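Local coordinates for protein F420-reducing hydrogenase, subunit beta (Methanothermobacter marburgensis, PDB 4OMF) that probably carries electrons through an iron–sulfur cluster and bound FAD to coenzyme F420, as a subunit of the hydrogenase that reduces F420 with hydrogen, at residues Q105-R110 with A200-V205; G27-L32 with L128-Y133; G44-G49 with L97-I102; G4-I9 with T218-T223. All blocks are in the same frame, centred on the assembly; numbering follows the deposited sequence. Where two conformers were deposited one is given.

Contact 1. Residues Q105-R110 with A200-V205. With KEN (N,N-dimethylmethanamine), chain P.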
# COMPACT_ATOMS: atom_id res chain seq x y z
N GLN C 105 -9.41 -16.59 -19.07
CA GLN C 105 -7.97 -16.44 -19.23
C GLN C 105 -7.63 -16.12 -20.67
O GLN C 105 -6.75 -15.29 -20.93
CB GLN C 105 -7.24 -17.70 -18.78
CG GLN C 105 -7.23 -17.86 -17.26
CD GLN C 105 -6.77 -19.22 -16.81
OE1 GLN C 105 -6.39 -20.07 -17.64
NE2 GLN C 105 -6.84 -19.48 -15.52
N THR C 106 -8.33 -16.75 -21.61
CA THR C 106 -8.14 -16.44 -23.02
C THR C 106 -8.40 -14.95 -23.25
O THR C 106 -7.73 -14.31 -24.04
CB THR C 106 -9.05 -17.33 -23.89
OG1 THR C 106 -8.73 -18.70 -23.65
CG2 THR C 106 -8.87 -17.04 -25.36
N MET C 107 -9.38 -14.39 -22.55
CA MET C 107 -9.70 -12.97 -22.71
C MET C 107 -8.58 -12.03 -22.24
O MET C 107 -8.24 -11.06 -22.90
CB MET C 107 -11.00 -12.63 -21.98
CG MET C 107 -12.17 -13.35 -22.60
SD MET C 107 -13.69 -13.08 -21.65
CE MET C 107 -14.54 -14.61 -21.96
N GLY C 108 -8.02 -12.32 -21.07
CA GLY C 108 -6.90 -11.54 -20.60
C GLY C 108 -5.74 -11.60 -21.56
O GLY C 108 -5.08 -10.58 -21.80
N ILE C 109 -5.46 -12.78 -22.11
CA ILE C 109 -4.37 -12.94 -23.08
C ILE C 109 -4.62 -12.15 -24.38
O ILE C 109 -3.73 -11.47 -24.87
CB ILE C 109 -4.14 -14.45 -23.42
CG1 ILE C 109 -3.67 -15.21 -22.17
CG2 ILE C 109 -3.17 -14.62 -24.61
CD1 ILE C 109 -3.72 -16.72 -22.33
N ARG C 110 -5.82 -12.24 -24.93
CA ARG C 110 -6.12 -11.59 -26.21
C ARG C 110 -6.15 -10.08 -26.00
O ARG C 110 -5.75 -9.31 -26.88
CB ARG C 110 -7.45 -12.09 -26.80
CG ARG C 110 -7.47 -13.56 -27.23
CD ARG C 110 -6.30 -13.93 -28.12
NE ARG C 110 -6.57 -15.17 -28.84
CZ ARG C 110 -5.65 -15.86 -29.52
NH1 ARG C 110 -5.98 -16.98 -30.14
NH2 ARG C 110 -4.40 -15.43 -29.55
N ALA C 200 -14.80 -21.01 -25.23
CA ALA C 200 -13.52 -20.33 -25.44
C ALA C 200 -13.45 -19.78 -26.86
O ALA C 200 -12.62 -20.21 -27.67
CB ALA C 200 -12.34 -21.28 -25.17
N GLU C 201 -14.33 -18.83 -27.16
CA GLU C 201 -14.52 -18.33 -28.51
C GLU C 201 -13.31 -17.63 -29.11
O GLU C 201 -13.25 -17.48 -30.33
CB GLU C 201 -15.71 -17.37 -28.53
CG GLU C 201 -17.02 -18.07 -28.16
CD GLU C 201 -18.20 -17.11 -28.01
OE1 GLU C 201 -18.19 -16.05 -28.67
OE2 GLU C 201 -19.13 -17.43 -27.23
N LEU C 202 -12.36 -17.19 -28.29
CA LEU C 202 -11.24 -16.42 -28.83
C LEU C 202 -9.94 -17.23 -28.93
O LEU C 202 -8.89 -16.70 -29.28
CB LEU C 202 -11.01 -15.15 -27.98
CG LEU C 202 -12.23 -14.20 -27.96
CD1 LEU C 202 -12.02 -12.98 -27.05
CD2 LEU C 202 -12.57 -13.76 -29.36
N ALA C 203 -10.01 -18.53 -28.61
CA ALA C 203 -8.82 -19.37 -28.65
C ALA C 203 -8.45 -19.73 -30.09
O ALA C 203 -9.28 -19.61 -30.99
CB ALA C 203 -9.03 -20.64 -27.83
N ASP C 204 -7.23 -20.20 -30.30
CA ASP C 204 -6.87 -20.71 -31.62
C ASP C 204 -7.66 -21.98 -31.98
O ASP C 204 -8.12 -22.13 -33.11
CB ASP C 204 -5.39 -21.02 -31.70
CG ASP C 204 -4.55 -19.77 -31.67
OD1 ASP C 204 -4.90 -18.78 -32.36
OD2 ASP C 204 -3.52 -19.78 -30.98
N VAL C 205 -7.70 -22.91 -31.01
CA VAL C 205 -8.46 -24.17 -31.08
C VAL C 205 -9.11 -24.30 -29.73
O VAL C 205 -8.45 -24.04 -28.72
CB VAL C 205 -7.56 -25.41 -31.27
CG1 VAL C 205 -8.39 -26.63 -31.64
CG2 VAL C 205 -6.48 -25.17 -32.26
CA1 KEN P . -2.98 -16.86 -33.28
CB1 KEN P . -1.71 -15.16 -31.93
CC1 KEN P . -2.41 -17.26 -30.84
NE1 KEN P . -1.97 -16.64 -32.15
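Arg110, on helix 103-114, reaches across to the loop leading into strand 205-208 and takes hold of Leu202 O with two nitrogens. The polar part of the contact is a side-on grip: Arg110 NE lies 2.8 Å from Leu202 O and Arg110 NH1 3.0 Å from the same Leu202 O. The acceptor sits almost exactly in the guanidinium plane. The arginine chain is bent at its second torsion (chi2 -50°), and NE and NH1 both meet that oxygen. A weak hydrogen bond within a salt bridge runs on from Arg110 NH1 to Asp204 OD1 at 3.1 Å, although the place of that oxygen is less certain. Asp204 is itself held by Leu129 N through OD2 and by Thr223, while Gln113 takes Arg110 NH2.

The apolar part lies beside this grip. In one of its two modelled conformers, Thr106 turns its methyl to the loop, CG2 resting 3.7 Å from Leu202 C, and its hydroxyl bonds to Ile102 O. The aliphatic stem of Arg110 slides past Leu202 in the opposite direction, with Arg110 CG 4.0 Å from Leu202 CB. Both Arg110 and Asp204 line the pocket of the bound trimethylamine. Two N-H groups converging in plane on one buried carbonyl oxygen would fix the rotation of the guanidinium and so set where its charge lies in that pocket.

Contact 2. Residues G27-L32 with L128-Y133. With FAD (flavin-adenine dinucleotide), chain R.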
# COMPACT_ATOMS: atom_id res chain seq x y z
N GLY C 27 -7.66 -36.04 -24.64
CA GLY C 27 -6.24 -35.76 -24.60
C GLY C 27 -5.82 -34.79 -25.70
O GLY C 27 -4.70 -34.84 -26.21
N ILE C 28 -6.74 -33.90 -26.05
CA ILE C 28 -6.48 -32.95 -27.12
C ILE C 28 -5.44 -31.92 -26.67
O ILE C 28 -4.54 -31.56 -27.44
CB ILE C 28 -7.77 -32.24 -27.56
CG1 ILE C 28 -8.86 -33.26 -27.89
CG2 ILE C 28 -7.50 -31.30 -28.73
CD1 ILE C 28 -8.49 -34.31 -28.94
N VAL C 29 -5.55 -31.44 -25.44
CA VAL C 29 -4.63 -30.41 -25.01
C VAL C 29 -3.22 -30.97 -24.90
O VAL C 29 -2.28 -30.41 -25.47
CB VAL C 29 -5.03 -29.80 -23.66
CG1 VAL C 29 -4.02 -28.70 -23.27
CG2 VAL C 29 -6.44 -29.23 -23.78
N THR C 30 -3.08 -32.07 -24.18
CA THR C 30 -1.74 -32.64 -23.98
C THR C 30 -1.14 -33.11 -25.32
O THR C 30 0.03 -32.86 -25.61
CB THR C 30 -1.77 -33.82 -22.99
OG1 THR C 30 -2.20 -33.35 -21.69
CG2 THR C 30 -0.38 -34.45 -22.87
N GLY C 31 -1.94 -33.79 -26.13
CA GLY C 31 -1.52 -34.26 -27.44
C GLY C 31 -1.11 -33.13 -28.38
O GLY C 31 -0.11 -33.24 -29.09
N LEU C 32 -1.86 -32.04 -28.39
CA LEU C 32 -1.56 -30.97 -29.33
C LEU C 32 -0.36 -30.14 -28.90
O LEU C 32 0.48 -29.78 -29.75
CB LEU C 32 -2.78 -30.07 -29.50
CG LEU C 32 -2.73 -29.12 -30.70
CD1 LEU C 32 -2.56 -29.87 -32.02
CD2 LEU C 32 -3.99 -28.28 -30.69
N LEU C 128 0.39 -20.67 -30.02
CA LEU C 128 -0.74 -21.60 -29.93
C LEU C 128 -1.47 -21.41 -28.63
O LEU C 128 -0.93 -21.66 -27.55
CB LEU C 128 -0.27 -23.03 -30.06
CG LEU C 128 -1.31 -24.14 -29.86
CD1 LEU C 128 -2.37 -24.08 -30.93
CD2 LEU C 128 -0.60 -25.46 -29.88
N LEU C 129 -2.71 -20.96 -28.73
CA LEU C 129 -3.53 -20.77 -27.54
C LEU C 129 -4.66 -21.79 -27.59
O LEU C 129 -5.59 -21.64 -28.37
CB LEU C 129 -4.07 -19.34 -27.47
CG LEU C 129 -4.60 -18.73 -26.16
CD1 LEU C 129 -5.15 -17.32 -26.41
CD2 LEU C 129 -5.67 -19.59 -25.52
N VAL C 130 -4.57 -22.83 -26.76
CA VAL C 130 -5.63 -23.85 -26.75
C VAL C 130 -6.65 -23.48 -25.68
O VAL C 130 -6.32 -23.36 -24.52
CB VAL C 130 -5.08 -25.29 -26.47
CG1 VAL C 130 -6.21 -26.32 -26.61
CG2 VAL C 130 -3.93 -25.63 -27.44
N GLY C 131 -7.91 -23.32 -26.07
CA GLY C 131 -8.93 -22.96 -25.11
C GLY C 131 -9.67 -24.20 -24.65
O GLY C 131 -9.84 -25.13 -25.44
N ILE C 132 -10.08 -24.25 -23.39
CA ILE C 132 -10.93 -25.35 -22.94
C ILE C 132 -12.26 -24.79 -22.46
O ILE C 132 -12.31 -23.67 -21.96
CB ILE C 132 -10.25 -26.22 -21.86
CG1 ILE C 132 -9.71 -25.37 -20.71
CG2 ILE C 132 -9.10 -27.04 -22.48
CD1 ILE C 132 -9.08 -26.21 -19.59
N TYR C 133 -13.33 -25.57 -22.65
CA TYR C 133 -14.69 -25.09 -22.32
C TYR C 133 -14.84 -24.93 -20.82
O TYR C 133 -14.26 -25.69 -20.05
CB TYR C 133 -15.79 -26.05 -22.82
CG TYR C 133 -15.76 -26.45 -24.29
CD1 TYR C 133 -14.98 -25.77 -25.23
CD2 TYR C 133 -16.52 -27.54 -24.72
CE1 TYR C 133 -14.96 -26.18 -26.58
CE2 TYR C 133 -16.51 -27.94 -26.05
CZ TYR C 133 -15.73 -27.26 -26.97
OH TYR C 133 -15.72 -27.69 -28.28
PA FAD R . -5.72 -33.13 -21.06
O1A FAD R . -6.36 -33.87 -19.91
O2A FAD R . -4.76 -33.78 -22.02
O5B FAD R . -4.99 -31.86 -20.46
C5B FAD R . -5.80 -30.99 -19.66
C4B FAD R . -5.15 -29.61 -19.67
O4B FAD R . -5.97 -28.70 -18.93
C3B FAD R . -3.79 -29.66 -18.99
O3B FAD R . -2.78 -29.02 -19.79
C2B FAD R . -4.01 -28.87 -17.71
O2B FAD R . -2.82 -28.14 -17.35
C1B FAD R . -5.16 -27.94 -18.05
N9A FAD R . -5.91 -27.60 -16.83
C8A FAD R . -6.42 -28.47 -15.95
N7A FAD R . -7.06 -27.82 -14.95
C5A FAD R . -6.95 -26.49 -15.22
C6A FAD R . -7.38 -25.24 -14.55
N6A FAD R . -8.07 -25.26 -13.38
N1A FAD R . -7.07 -24.08 -15.16
C2A FAD R . -6.36 -24.03 -16.31
N3A FAD R . -5.92 -25.13 -16.97
C4A FAD R . -6.19 -26.36 -16.46
N1 FAD R . -15.31 -29.08 -20.39
C2 FAD R . -16.58 -28.97 -20.96
O2 FAD R . -16.87 -29.70 -21.93
N3 FAD R . -17.49 -28.07 -20.42
C4 FAD R . -17.14 -27.26 -19.35
O4 FAD R . -17.97 -26.44 -18.92
C4X FAD R . -16.19 -27.82 -18.41
N5 FAD R . -15.92 -26.99 -17.22
C5X FAD R . -14.49 -26.73 -17.03
C6 FAD R . -14.18 -25.89 -15.94
C7 FAD R . -12.85 -25.75 -15.52
C7M FAD R . -12.51 -24.83 -14.36
C8 FAD R . -11.86 -26.46 -16.20
C8M FAD R . -10.39 -26.39 -15.84
C9 FAD R . -12.16 -27.31 -17.28
C9A FAD R . -13.50 -27.53 -17.64
N10 FAD R . -13.80 -28.30 -18.79
C10 FAD R . -15.12 -28.58 -19.12
C1' FAD R . -12.78 -28.80 -19.73
C2' FAD R . -12.32 -30.21 -19.46
O2' FAD R . -12.60 -30.68 -18.22
C3' FAD R . -11.10 -30.48 -19.97
O3' FAD R . -10.09 -29.88 -19.29
C4' FAD R . -10.96 -30.42 -21.48
O4' FAD R . -11.94 -31.24 -22.15
C5' FAD R . -9.54 -30.83 -21.91
O5' FAD R . -9.40 -32.24 -21.82
P FAD R . -8.23 -33.01 -22.59
O1P FAD R . -8.26 -32.53 -24.02
O2P FAD R . -8.34 -34.48 -22.33
O3P FAD R . -6.89 -32.38 -21.90
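Oxygen O1P of the FAD pyrophosphate is gripped by two successive backbone amides at the start of helix 28-39, and one of them belongs to Val29, whose side chain packs across on strand 126-132. Val29 N donates at 3.2 Å to FAD O1P in a nearly straight bond (162°), while that from Ile28 N to the same oxygen is weak. This is phosphate binding at a helix N-terminus, on a helix that lies against the central mixed sheet and runs nearly antiparallel to the strand. Gly27, at the N-cap, takes the next oxygen, with Gly27 N 2.9 Å from FAD O2P. On the adenosine phosphate, FAD O2A is held doubly by Thr30, at 2.6 Å from Thr30 OG1 and more loosely from its amide. The helix end would thus be expected to favour the negative charge of both phosphates.

Beneath, the join is wholly apolar. Val29 CG2 lies 3.7 Å from Ile132 CG2, the two side chains crossing at about a right angle, and it also meets Val130 CG1. One turn on, Leu32 CD2 touches Val130 CG2 at 4.2 Å and Leu32 CG meets Leu128 CD2. Ile132 puts CG1 between its backbone N and carbonyl carbon (chi1 51°), which carries its far end to the cofactor, with Ile132 CD1 3.8 Å from the ribityl oxygen O3' of FAD.

Contact 3. Residues G44-G49 with L97-I102. With FAD (flavin-adenine dinucleotide), chain R.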
# COMPACT_ATOMS: atom_id res chain seq x y z
N GLY C 44 7.85 -24.29 -25.46
CA GLY C 44 7.37 -24.57 -24.12
C GLY C 44 5.90 -24.19 -24.06
O GLY C 44 5.37 -23.56 -24.99
N ALA C 45 5.23 -24.59 -22.98
CA ALA C 45 3.85 -24.19 -22.80
C ALA C 45 3.52 -23.97 -21.34
O ALA C 45 4.03 -24.68 -20.48
CB ALA C 45 2.90 -25.24 -23.40
N VAL C 46 2.65 -23.01 -21.05
CA VAL C 46 2.20 -22.81 -19.67
C VAL C 46 0.99 -23.70 -19.46
O VAL C 46 0.07 -23.70 -20.29
CB VAL C 46 1.85 -21.32 -19.37
CG1 VAL C 46 1.18 -21.21 -18.00
CG2 VAL C 46 3.12 -20.45 -19.41
N VAL C 47 1.03 -24.51 -18.40
CA VAL C 47 -0.02 -25.46 -18.06
C VAL C 47 -0.32 -25.46 -16.56
O VAL C 47 0.47 -24.94 -15.78
CB VAL C 47 0.35 -26.89 -18.48
CG1 VAL C 47 0.42 -27.02 -20.01
CG2 VAL C 47 1.65 -27.31 -17.83
N ALA C 48 -1.43 -26.07 -16.18
CA ALA C 48 -1.78 -26.21 -14.77
C ALA C 48 -1.15 -27.46 -14.17
O ALA C 48 -1.75 -28.53 -14.25
CB ALA C 48 -3.30 -26.24 -14.58
N GLY C 49 0.04 -27.33 -13.59
CA GLY C 49 0.77 -28.48 -13.09
C GLY C 49 0.48 -28.75 -11.62
O GLY C 49 -0.28 -28.01 -10.99
N LEU C 97 5.61 -19.64 -27.82
CA LEU C 97 4.96 -20.09 -26.61
C LEU C 97 3.58 -20.70 -26.88
O LEU C 97 2.80 -20.17 -27.68
CB LEU C 97 4.83 -18.92 -25.63
CG LEU C 97 4.28 -19.23 -24.23
CD1 LEU C 97 5.15 -20.27 -23.55
CD2 LEU C 97 4.21 -17.95 -23.40
N GLY C 98 3.26 -21.77 -26.16
CA GLY C 98 1.92 -22.32 -26.15
C GLY C 98 1.28 -22.14 -24.78
O GLY C 98 1.97 -21.91 -23.78
N THR C 99 -0.05 -22.24 -24.71
CA THR C 99 -0.67 -22.30 -23.39
C THR C 99 -2.05 -22.91 -23.49
O THR C 99 -2.62 -23.00 -24.58
CB THR C 99 -0.78 -20.89 -22.73
OG1 THR C 99 -1.17 -21.04 -21.35
CG2 THR C 99 -1.79 -20.02 -23.47
N VAL C 100 -2.58 -23.33 -22.36
CA VAL C 100 -3.96 -23.76 -22.28
C VAL C 100 -4.67 -22.77 -21.36
O VAL C 100 -4.09 -22.29 -20.38
CB VAL C 100 -4.08 -25.21 -21.75
CG1 VAL C 100 -3.35 -25.36 -20.43
CG2 VAL C 100 -5.57 -25.64 -21.63
N ALA C 101 -5.92 -22.44 -21.72
CA ALA C 101 -6.66 -21.40 -21.01
C ALA C 101 -8.16 -21.65 -21.05
O ALA C 101 -8.69 -22.01 -22.08
CB ALA C 101 -6.33 -20.02 -21.62
N ILE C 102 -8.84 -21.44 -19.93
CA ILE C 102 -10.30 -21.36 -19.92
C ILE C 102 -10.71 -20.00 -20.55
O ILE C 102 -9.85 -19.16 -20.79
CB ILE C 102 -10.84 -21.54 -18.48
CG1 ILE C 102 -10.19 -20.55 -17.51
CG2 ILE C 102 -10.61 -23.00 -18.02
CD1 ILE C 102 -10.79 -20.60 -16.08
PA FAD R . -5.72 -33.13 -21.06
O1A FAD R . -6.36 -33.87 -19.91
O2A FAD R . -4.76 -33.78 -22.02
O5B FAD R . -4.99 -31.86 -20.46
C5B FAD R . -5.80 -30.99 -19.66
C4B FAD R . -5.15 -29.61 -19.67
O4B FAD R . -5.97 -28.70 -18.93
C3B FAD R . -3.79 -29.66 -18.99
O3B FAD R . -2.78 -29.02 -19.79
C2B FAD R . -4.01 -28.87 -17.71
O2B FAD R . -2.82 -28.14 -17.35
C1B FAD R . -5.16 -27.94 -18.05
N9A FAD R . -5.91 -27.60 -16.83
C8A FAD R . -6.42 -28.47 -15.95
N7A FAD R . -7.06 -27.82 -14.95
C5A FAD R . -6.95 -26.49 -15.22
C6A FAD R . -7.38 -25.24 -14.55
N6A FAD R . -8.07 -25.26 -13.38
N1A FAD R . -7.07 -24.08 -15.16
C2A FAD R . -6.36 -24.03 -16.31
N3A FAD R . -5.92 -25.13 -16.97
C4A FAD R . -6.19 -26.36 -16.46
N1 FAD R . -15.31 -29.08 -20.39
C2 FAD R . -16.58 -28.97 -20.96
O2 FAD R . -16.87 -29.70 -21.93
N3 FAD R . -17.49 -28.07 -20.42
C4 FAD R . -17.14 -27.26 -19.35
O4 FAD R . -17.97 -26.44 -18.92
C4X FAD R . -16.19 -27.82 -18.41
N5 FAD R . -15.92 -26.99 -17.22
C5X FAD R . -14.49 -26.73 -17.03
C6 FAD R . -14.18 -25.89 -15.94
C7 FAD R . -12.85 -25.75 -15.52
C7M FAD R . -12.51 -24.83 -14.36
C8 FAD R . -11.86 -26.46 -16.20
C8M FAD R . -10.39 -26.39 -15.84
C9 FAD R . -12.16 -27.31 -17.28
C9A FAD R . -13.50 -27.53 -17.64
N10 FAD R . -13.80 -28.30 -18.79
C10 FAD R . -15.12 -28.58 -19.12
C1' FAD R . -12.78 -28.80 -19.73
C2' FAD R . -12.32 -30.21 -19.46
O2' FAD R . -12.60 -30.68 -18.22
C3' FAD R . -11.10 -30.48 -19.97
O3' FAD R . -10.09 -29.88 -19.29
C4' FAD R . -10.96 -30.42 -21.48
O4' FAD R . -11.94 -31.24 -22.15
C5' FAD R . -9.54 -30.83 -21.91
O5' FAD R . -9.40 -32.24 -21.82
P FAD R . -8.23 -33.01 -22.59
O1P FAD R . -8.26 -32.53 -24.02
O2P FAD R . -8.34 -34.48 -22.33
O3P FAD R . -6.89 -32.38 -21.90
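Two neighbouring parallel strands of the mixed sheet, 44-51 and 97-101, run side by side here and lead towards the adenosine end of FAD. Gly98 bonds to both sides of Ala45 in the usual parallel ladder: Gly98 N donates to Gly44 O at 3.0 Å, and Val46 N to Gly98 O at 3.0 Å. With glycine opposite Ala45, the backbones come close, and Ala45 CA approaches Gly98 O at 3.1 Å in a CA-H...O contact. One pair further, the side chains of Val46 and Thr99 run alongside each other in the same direction. With its hydroxyl anti to the backbone N (chi1 -170°), Thr99 brings OG1 over the neighbouring strand, 3.1 Å from Val46 O. The hydroxyl donates from above the carbonyl plane, 40° out of it, while Val100 N adds a weak bond to Val46 O. Leu97 CD1 packs over Gly44. Beyond the last rung the strands part: Val47 CG1 and Val100 CG1 still meet at 4.1 Å, and each valine also touches the ribose at O3B. Ala48 N, no longer directed to strand 97-101, donates to FAD O2B at 2.8 Å. Where the strands diverge, the backbone of strand 44-51 thus turns from pairing with strand 97-101 to binding the ribose, while the valine methyls border the sugar.

Contact 4. Residues G4-I9 with T218-T223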
# COMPACT_ATOMS: atom_id res chain seq x y z
N GLY C 4 -19.37 -18.91 -31.45
CA GLY C 4 -18.29 -18.07 -31.92
C GLY C 4 -17.91 -18.42 -33.35
O GLY C 4 -18.58 -19.22 -34.01
N THR C 5 -16.84 -17.81 -33.82
CA THR C 5 -16.37 -18.00 -35.19
C THR C 5 -15.50 -19.24 -35.22
O THR C 5 -14.63 -19.41 -34.36
CB THR C 5 -15.59 -16.77 -35.66
OG1 THR C 5 -16.45 -15.62 -35.59
CG2 THR C 5 -15.09 -16.95 -37.09
N TYR C 6 -15.76 -20.14 -36.18
CA TYR C 6 -14.91 -21.34 -36.30
C TYR C 6 -14.76 -21.84 -37.73
O TYR C 6 -15.52 -21.46 -38.61
CB TYR C 6 -15.45 -22.48 -35.43
CG TYR C 6 -16.87 -22.90 -35.75
CD1 TYR C 6 -17.94 -22.39 -35.02
CD2 TYR C 6 -17.13 -23.82 -36.75
CE1 TYR C 6 -19.25 -22.77 -35.30
CE2 TYR C 6 -18.44 -24.20 -37.05
CZ TYR C 6 -19.49 -23.67 -36.31
OH TYR C 6 -20.77 -24.05 -36.59
N LYS C 7 -13.79 -22.71 -37.94
CA LYS C 7 -13.52 -23.25 -39.27
C LYS C 7 -14.08 -24.66 -39.40
O LYS C 7 -14.70 -25.01 -40.40
CB LYS C 7 -12.02 -23.25 -39.56
CG LYS C 7 -11.44 -21.85 -39.79
CD LYS C 7 -9.94 -21.89 -40.08
CE LYS C 7 -9.36 -20.49 -40.14
NZ LYS C 7 -9.88 -19.71 -41.28
N GLU C 8 -13.87 -25.46 -38.36
CA GLU C 8 -14.37 -26.83 -38.37
C GLU C 8 -14.62 -27.33 -36.96
O GLU C 8 -13.93 -26.91 -36.03
CB GLU C 8 -13.40 -27.76 -39.09
CG GLU C 8 -13.99 -29.14 -39.37
CD GLU C 8 -13.18 -29.95 -40.36
OE1 GLU C 8 -12.18 -29.41 -40.87
OE2 GLU C 8 -13.54 -31.12 -40.61
N ILE C 9 -15.62 -28.20 -36.80
CA ILE C 9 -15.87 -28.88 -35.53
C ILE C 9 -15.87 -30.39 -35.75
O ILE C 9 -16.58 -30.89 -36.63
CB ILE C 9 -17.23 -28.47 -34.92
CG1 ILE C 9 -17.28 -26.94 -34.72
CG2 ILE C 9 -17.45 -29.21 -33.60
CD1 ILE C 9 -18.58 -26.45 -34.10
N THR C 218 -14.82 -32.70 -28.21
CA THR C 218 -15.35 -31.85 -29.28
C THR C 218 -14.35 -30.72 -29.53
O THR C 218 -14.06 -29.93 -28.63
CB THR C 218 -16.73 -31.29 -28.92
OG1 THR C 218 -17.61 -32.38 -28.62
CG2 THR C 218 -17.29 -30.47 -30.06
N VAL C 219 -13.81 -30.69 -30.75
CA VAL C 219 -12.68 -29.81 -31.09
C VAL C 219 -13.09 -28.78 -32.13
O VAL C 219 -13.45 -29.13 -33.25
CB VAL C 219 -11.49 -30.62 -31.65
CG1 VAL C 219 -10.31 -29.70 -31.98
CG2 VAL C 219 -11.05 -31.69 -30.66
N ILE C 220 -13.02 -27.52 -31.75
CA ILE C 220 -13.42 -26.41 -32.61
C ILE C 220 -12.17 -25.66 -33.06
O ILE C 220 -11.50 -25.05 -32.23
CB ILE C 220 -14.34 -25.45 -31.85
CG1 ILE C 220 -15.63 -26.16 -31.41
CG2 ILE C 220 -14.67 -24.24 -32.71
CD1 ILE C 220 -16.43 -25.36 -30.39
N THR C 221 -11.82 -25.72 -34.35
CA THR C 221 -10.68 -24.94 -34.82
C THR C 221 -11.19 -23.56 -35.25
O THR C 221 -12.28 -23.45 -35.80
CB THR C 221 -9.92 -25.61 -36.00
OG1 THR C 221 -10.82 -25.94 -37.04
CG2 THR C 221 -9.24 -26.89 -35.52
N ARG C 222 -10.41 -22.52 -34.99
CA ARG C 222 -10.89 -21.16 -35.20
C ARG C 222 -9.95 -20.29 -36.04
O ARG C 222 -10.36 -19.75 -37.08
CB ARG C 222 -11.15 -20.47 -33.84
CG ARG C 222 -12.07 -21.23 -32.89
CD ARG C 222 -12.43 -20.40 -31.64
NE ARG C 222 -13.32 -21.12 -30.73
CZ ARG C 222 -14.65 -21.13 -30.83
NH1 ARG C 222 -15.27 -20.46 -31.81
NH2 ARG C 222 -15.37 -21.82 -29.95
N THR C 223 -8.71 -20.12 -35.61
CA THR C 223 -7.79 -19.23 -36.32
C THR C 223 -6.98 -20.03 -37.34
O THR C 223 -6.98 -21.26 -37.30
CB THR C 223 -6.83 -18.55 -35.37
OG1 THR C 223 -6.07 -19.56 -34.71
CG2 THR C 223 -7.58 -17.71 -34.33
O HOH W 1 -12.07 -29.08 -35.76
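Ile220 presses its CG2 methyl against Tyr6 at the start of the chain, with Ile220 CG2 only 3.3 Å from Tyr6 CB, the two side chains crossing at a slant. The same methyl sits over the centre of the Arg222 guanidinium, giving that cation an apolar cover on one face. Arg222, extended from CG to NE, reaches Thr5 O with NH1 at 2.8 Å. The donor stands well above the Thr5 carbonyl plane, 58° out of it, whereas the oxygen lies close to the guanidinium plane. Leu3 O, Val199 O and Ser206 OG take further N-H groups of this arginine.

Where strand 8-14 begins, it joins strand 217-221 through a classic beta bulge, Lys7 and Glu8 lying opposite Thr221. Lys7 N donates to Thr221 O at 2.7 Å in an almost perfectly straight bond (177°), and Thr221 N returns one to Glu8 O at 2.9 Å. Both bulge residues place their CB near Thr221 OG1, whose hydroxyl is bonded to Asp227; Glu8 sends its carboxylate away to Lys231. Next comes the non-hydrogen-bonded pair Ile9 and Ile220, side by side, with Ile9 CG1 3.8 Å from Ile220 CG1. A water donates to Val219 O and, weakly, to Glu8 O, bridging the strands. The N-terminal strand is therefore fastened by antiparallel pairing, while the arginine gathers carbonyl oxygens from the N-terminal stretch and from Val199, which would help to stabilise its buried positive charge and tie the chain's first residues to the sheet.

How the contacts relate
Contacts 2, 3 and 4 all reach one mixed eight-stranded sheet, and contact 1 sets helix 103-114 and a connecting loop beside it. Contacts 2 and 3 lie closest, their centres 9 Å apart, on the neighbouring strands 126-132 and 97-101. Contact 4 sits on strands 8-14 and 217-221, about 19 Å from contact 3 between centres. Contact 1 is 12 to 13 Å from each of the other three and meets contacts 2 and 4 through Asp204. Along the chain, contact 4 closes a loop that encloses the others; contact 3 nests inside contact 2 and closes before contact 1 opens, and the segments of contacts 1 and 2 alternate. Segments far apart in sequence thus build one sheet-centred core, in which contacts 2 and 3 touch FAD.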